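Local atomic coordinates of Hia (Haemophilus influenzae, PDB entry 1S7M), a protein that acts as a trimeric autotransporter adhesin of the bacterial outer membrane and probably recognises host cells through domains such as this one, HiaBD1. Residues A[69-72]-A[73-77]; A[98-101]-A[102-105]. All coordinates share one frame; numbering follows the deposited sequence.

Contact 1. Residues A[69-72]-A[73-77]; sequences SADN and LTKQN
Between Ser-69 and Gln-76 the backbone follows the i to i+4 pattern of an alpha helix, with Leu-73 N donating to Ser-69 O (3.0 Å), Thr-74 N to Ala-70 O, Lys-75 N to Asp-71 O and Gln-76 N to Asn-72 O. This is the short helix 70-77, and its opening illustrates how side chains complete a helix start. Ser-69 is the N-cap: its OG accepts from Asn-72 N at 3.1 Å. One turn on, Thr-74 turns its hydroxyl back along the helix. With OG1 beside the backbone N (chi1 -64°), it donates to Ala-70 O at 2.7 Å, approaching from above the carbonyl plane, while Thr-74 N reaches the same oxygen from the opposite face. Asp-71 and Lys-75 form an i to i+4 salt bridge. The lysine chain runs extended beyond CG and crosses the carboxylate obliquely, bringing NZ to the syn lone pair of OD1 at 2.8 Å; a water joins OD2 to NZ, which also bonds weakly to Ala-136 O of the second subunit. Asn-72 OD1 bonds to Asn-86 of strand 85-86, and Gln-76 to Gly-59 and Asp-60 in a loop. Chemically, Ala-70 O is gripped by two donors, and the negative charge of Asp-71 would probably be favoured both by the nearby helix N terminus and by Lys-75.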
ATOM      1  N   SER A  69     -14.428  12.978  11.773  1.00 26.95           N
ATOM      2  CA  SER A  69     -13.617  14.171  12.046  1.00 26.75           C
ATOM      3  C   SER A  69     -13.802  15.107  10.836  1.00 25.60           C
ATOM      4  O   SER A  69     -14.254  14.677   9.755  1.00 25.79           O
ATOM      5  CB  SER A  69     -12.128  13.803  12.154  1.00 28.32           C
ATOM      6  OG  SER A  69     -11.584  13.463  10.874  1.00 30.66           O
ATOM      7  N   ALA A  70     -13.437  16.371  10.993  1.00 26.29           N
ATOM      8  CA  ALA A  70     -13.576  17.334   9.900  1.00 26.40           C
ATOM      9  C   ALA A  70     -12.761  16.901   8.664  1.00 26.36           C
ATOM     10  O   ALA A  70     -13.237  16.971   7.528  1.00 23.62           O
ATOM     11  CB  ALA A  70     -13.127  18.732  10.370  1.00 27.72           C
ATOM     12  N   ASP A  71     -11.535  16.448   8.892  1.00 26.81           N
ATOM     13  CA  ASP A  71     -10.706  16.001   7.785  1.00 25.66           C
ATOM     14  C   ASP A  71     -11.311  14.809   7.039  1.00 23.47           C
ATOM     15  O   ASP A  71     -11.361  14.797   5.797  1.00 21.14           O
ATOM     16  CB  ASP A  71      -9.309  15.628   8.274  1.00 28.08           C
ATOM     17  CG  ASP A  71      -8.375  15.284   7.116  1.00 31.19           C
ATOM     18  OD1 ASP A  71      -8.231  14.090   6.776  1.00 32.75           O
ATOM     19  OD2 ASP A  71      -7.819  16.228   6.522  1.00 32.29           O
ATOM     20  N   ASN A  72     -11.784  13.806   7.776  1.00 22.14           N
ATOM     21  CA  ASN A  72     -12.341  12.630   7.113  1.00 21.58           C
ATOM     22  C   ASN A  72     -13.591  12.979   6.330  1.00 22.56           C
ATOM     23  O   ASN A  72     -13.778  12.506   5.210  1.00 24.07           O
ATOM     24  CB  ASN A  72     -12.653  11.504   8.113  1.00 19.43           C
ATOM     25  CG  ASN A  72     -12.417  10.117   7.522  1.00 22.06           C
ATOM     26  OD1 ASN A  72     -13.299   9.244   7.529  1.00 17.73           O
ATOM     27  ND2 ASN A  72     -11.202   9.907   6.993  1.00 21.26           N
ATOM     28  N   LEU A  73     -14.450  13.815   6.902  1.00 23.70           N
ATOM     29  CA  LEU A  73     -15.693  14.207   6.219  1.00 25.19           C
ATOM     30  C   LEU A  73     -15.434  15.045   4.951  1.00 23.28           C
ATOM     31  O   LEU A  73     -16.098  14.863   3.933  1.00 23.60           O
ATOM     32  CB  LEU A  73     -16.609  14.988   7.185  1.00 24.91           C
ATOM     33  CG  LEU A  73     -17.983  15.400   6.632  1.00 29.51           C
ATOM     34  CD1 LEU A  73     -18.705  14.184   6.083  1.00 27.19           C
ATOM     35  CD2 LEU A  73     -18.834  16.055   7.751  1.00 29.79           C
ATOM     36  N   THR A  74     -14.477  15.965   5.031  1.00 23.40           N
ATOM     37  CA  THR A  74     -14.128  16.824   3.908  1.00 25.67           C
ATOM     38  C   THR A  74     -13.721  15.954   2.716  1.00 25.82           C
ATOM     39  O   THR A  74     -14.193  16.146   1.587  1.00 24.85           O
ATOM     40  CB  THR A  74     -12.935  17.728   4.265  1.00 25.55           C
ATOM     41  OG1 THR A  74     -13.304  18.608   5.325  1.00 31.58           O
ATOM     42  CG2 THR A  74     -12.506  18.565   3.079  1.00 27.12           C
ATOM     43  N   LYS A  75     -12.851  14.986   2.993  1.00 24.07           N
ATOM     44  CA  LYS A  75     -12.366  14.098   1.956  1.00 25.29           C
ATOM     45  C   LYS A  75     -13.521  13.256   1.440  1.00 25.39           C
ATOM     46  O   LYS A  75     -13.621  13.014   0.229  1.00 25.27           O
ATOM     47  CB  LYS A  75     -11.210  13.239   2.502  1.00 22.44           C
ATOM     48  CG  LYS A  75      -9.918  14.058   2.698  1.00 23.36           C
ATOM     49  CD  LYS A  75      -8.839  13.325   3.483  1.00 23.96           C
ATOM     50  CE  LYS A  75      -7.565  14.173   3.504  1.00 23.37           C
ATOM     51  NZ  LYS A  75      -6.572  13.693   4.509  1.00 26.62           N
ATOM     52  N   GLN A  76     -14.394  12.824   2.351  1.00 23.47           N
ATOM     53  CA  GLN A  76     -15.549  12.009   1.971  1.00 26.17           C
ATOM     54  C   GLN A  76     -16.386  12.728   0.908  1.00 27.33           C
ATOM     55  O   GLN A  76     -16.819  12.113  -0.053  1.00 25.96           O
ATOM     56  CB  GLN A  76     -16.453  11.718   3.187  1.00 26.93           C
ATOM     57  CG  GLN A  76     -17.829  11.130   2.820  1.00 24.89           C
ATOM     58  CD  GLN A  76     -17.778   9.711   2.259  1.00 25.78           C
ATOM     59  OE1 GLN A  76     -16.728   9.072   2.222  1.00 27.20           O
ATOM     60  NE2 GLN A  76     -18.921   9.213   1.823  1.00 23.48           N
ATOM     61  N   ASN A  77     -16.603  14.029   1.094  1.00 28.33           N
ATOM     62  CA  ASN A  77     -17.390  14.811   0.146  1.00 30.43           C
ATOM     63  C   ASN A  77     -16.622  15.473  -1.022  1.00 32.64           C
ATOM     64  O   ASN A  77     -17.257  16.005  -1.923  1.00 32.60           O
ATOM     65  CB  ASN A  77     -18.158  15.917   0.879  1.00 31.62           C
ATOM     66  CG  ASN A  77     -19.039  15.388   1.998  1.00 31.69           C
ATOM     67  OD1 ASN A  77     -19.837  14.482   1.806  1.00 32.15           O
ATOM     68  ND2 ASN A  77     -18.889  15.965   3.175  1.00 33.32           N
TER
HETATM   69  O   HOH W   1      -5.075  16.164   5.877  1.00 73.34           O

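Contact 2. Residues A[98-101]-A[102-105]; sequences VVAD and NTAA
The carbonyl plane of Ala-100 carries the hydroxyl of Thr-103 above one face: with OG1 beside its own backbone N (chi1 -52°), Thr-103 donates through OG1 to Ala-100 O at 2.8 Å, 44° out of that plane. The other flat group, the carboxamide of Asn-102, brings OD1 to 3.5 Å from Asp-101 C, and a water donates to this OD1. Asn-102 is the centre of an inverse gamma turn, in which Thr-103 N makes a weak bond to Asp-101 O (2.8 Å). The turn brings the side chain of Thr-103 back to Val-99 and Ala-100. Thr-103 CB lies 4.0 Å from Val-99 CG1, the two side chains crossing at about a right angle. Asp-101 turns its carboxylate elsewhere, to a salt bridge with Arg-111 of the second subunit, which also bonds Val-99 O. Backbone hydrogen bonds made by residues 101-105 reach that subunit, and Ala-105 also bonds the third, so this loop without regular structure serves as an example of a turn built into a trimer interface. A second water completes a small ring, donating to Thr-103 OG1 at 2.7 Å while accepting from Ala-100 N at 3.1 Å.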
ATOM      1  N   VAL A  98     -12.823   2.114  12.707  1.00 25.42           N
ATOM      2  CA  VAL A  98     -13.745   1.036  12.365  1.00 25.42           C
ATOM      3  C   VAL A  98     -12.922  -0.240  12.055  1.00 26.11           C
ATOM      4  O   VAL A  98     -13.318  -1.354  12.417  1.00 26.63           O
ATOM      5  CB  VAL A  98     -14.592   1.417  11.133  1.00 24.77           C
ATOM      6  CG1 VAL A  98     -15.324   0.181  10.589  1.00 26.68           C
ATOM      7  CG2 VAL A  98     -15.608   2.520  11.524  1.00 23.99           C
ATOM      8  N   VAL A  99     -11.786  -0.061  11.374  1.00 23.07           N
ATOM      9  CA  VAL A  99     -10.899  -1.173  11.020  1.00 20.54           C
ATOM     10  C   VAL A  99      -9.642  -1.094  11.880  1.00 17.70           C
ATOM     11  O   VAL A  99      -8.919  -0.100  11.837  1.00 19.82           O
ATOM     12  CB  VAL A  99     -10.453  -1.097   9.521  1.00 21.17           C
ATOM     13  CG1 VAL A  99      -9.621  -2.332   9.158  1.00 17.66           C
ATOM     14  CG2 VAL A  99     -11.671  -0.951   8.606  1.00 17.43           C
ATOM     15  N   ALA A 100      -9.378  -2.137  12.650  1.00 17.98           N
ATOM     16  CA  ALA A 100      -8.203  -2.180  13.513  1.00 17.39           C
ATOM     17  C   ALA A 100      -6.945  -2.409  12.645  1.00 20.71           C
ATOM     18  O   ALA A 100      -7.027  -2.967  11.541  1.00 19.15           O
ATOM     19  CB  ALA A 100      -8.346  -3.344  14.523  1.00 18.67           C
ATOM     20  N   ASP A 101      -5.799  -1.980  13.162  1.00 18.72           N
ATOM     21  CA  ASP A 101      -4.527  -2.153  12.478  1.00 19.75           C
ATOM     22  C   ASP A 101      -4.251  -3.602  12.122  1.00 18.97           C
ATOM     23  O   ASP A 101      -3.835  -3.907  10.999  1.00 19.19           O
ATOM     24  CB  ASP A 101      -3.367  -1.685  13.344  1.00 18.14           C
ATOM     25  CG  ASP A 101      -3.269  -0.185  13.435  1.00 23.31           C
ATOM     26  OD1 ASP A 101      -3.849   0.538  12.587  1.00 22.26           O
ATOM     27  OD2 ASP A 101      -2.586   0.268  14.368  1.00 25.89           O
ATOM     28  N   ASN A 102      -4.459  -4.488  13.090  1.00 17.87           N
ATOM     29  CA  ASN A 102      -4.166  -5.891  12.882  1.00 18.68           C
ATOM     30  C   ASN A 102      -5.267  -6.648  12.147  1.00 19.72           C
ATOM     31  O   ASN A 102      -5.797  -7.645  12.635  1.00 21.23           O
ATOM     32  CB  ASN A 102      -3.819  -6.549  14.216  1.00 17.75           C
ATOM     33  CG  ASN A 102      -2.638  -5.867  14.903  1.00 20.08           C
ATOM     34  OD1 ASN A 102      -1.956  -5.028  14.302  1.00 18.98           O
ATOM     35  ND2 ASN A 102      -2.397  -6.219  16.175  1.00 20.68           N
ATOM     36  N   THR A 103      -5.588  -6.140  10.963  1.00 18.61           N
ATOM     37  CA  THR A 103      -6.594  -6.715  10.084  1.00 21.04           C
ATOM     38  C   THR A 103      -5.910  -6.848   8.712  1.00 20.27           C
ATOM     39  O   THR A 103      -5.195  -5.958   8.266  1.00 20.74           O
ATOM     40  CB  THR A 103      -7.838  -5.783  10.002  1.00 22.11           C
ATOM     41  OG1 THR A 103      -8.285  -5.486  11.335  1.00 23.27           O
ATOM     42  CG2 THR A 103      -8.974  -6.444   9.238  1.00 19.81           C
ATOM     43  N   ALA A 104      -6.103  -7.983   8.062  1.00 21.69           N
ATOM     44  CA  ALA A 104      -5.498  -8.204   6.762  1.00 20.04           C
ATOM     45  C   ALA A 104      -6.035  -7.230   5.728  1.00 21.80           C
ATOM     46  O   ALA A 104      -7.248  -6.988   5.631  1.00 21.02           O
ATOM     47  CB  ALA A 104      -5.759  -9.628   6.311  1.00 19.49           C
ATOM     48  N   ALA A 105      -5.117  -6.646   4.969  1.00 20.20           N
ATOM     49  CA  ALA A 105      -5.493  -5.736   3.904  1.00 21.63           C
ATOM     50  C   ALA A 105      -5.674  -6.559   2.606  1.00 20.99           C
ATOM     51  O   ALA A 105      -5.094  -7.630   2.456  1.00 19.13           O
ATOM     52  CB  ALA A 105      -4.433  -4.691   3.722  1.00 18.85           C
TER
HETATM   53  O   HOH W   2     -10.835  -4.813  12.103  1.00 22.90           O
HETATM   54  O   HOH W   3      -0.590  -4.236  11.957  1.00 16.43           O

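From the N terminus the chain runs through the four-stranded antiparallel sheet of 10-14, 17-21, 34-37 and 40-43 and then strand 46-51 before reaching contact 1, the start of helix 70-77. Neither contact closes a long loop, since each joins consecutive residues; contact 1 winds a helical turn, and contact 2 bends the loop between strand 85-86 and helix 107-111. They lie in series, neither enclosing nor crossing the other, with centres about 20 Å apart and nearest atoms about 8 Å apart. Residues 69-77 join their helix to the preceding loop and strand 85-86, reaching a neighbouring subunit weakly; residues 98-105 lead into helix 107-111 and bond neighbouring subunits extensively.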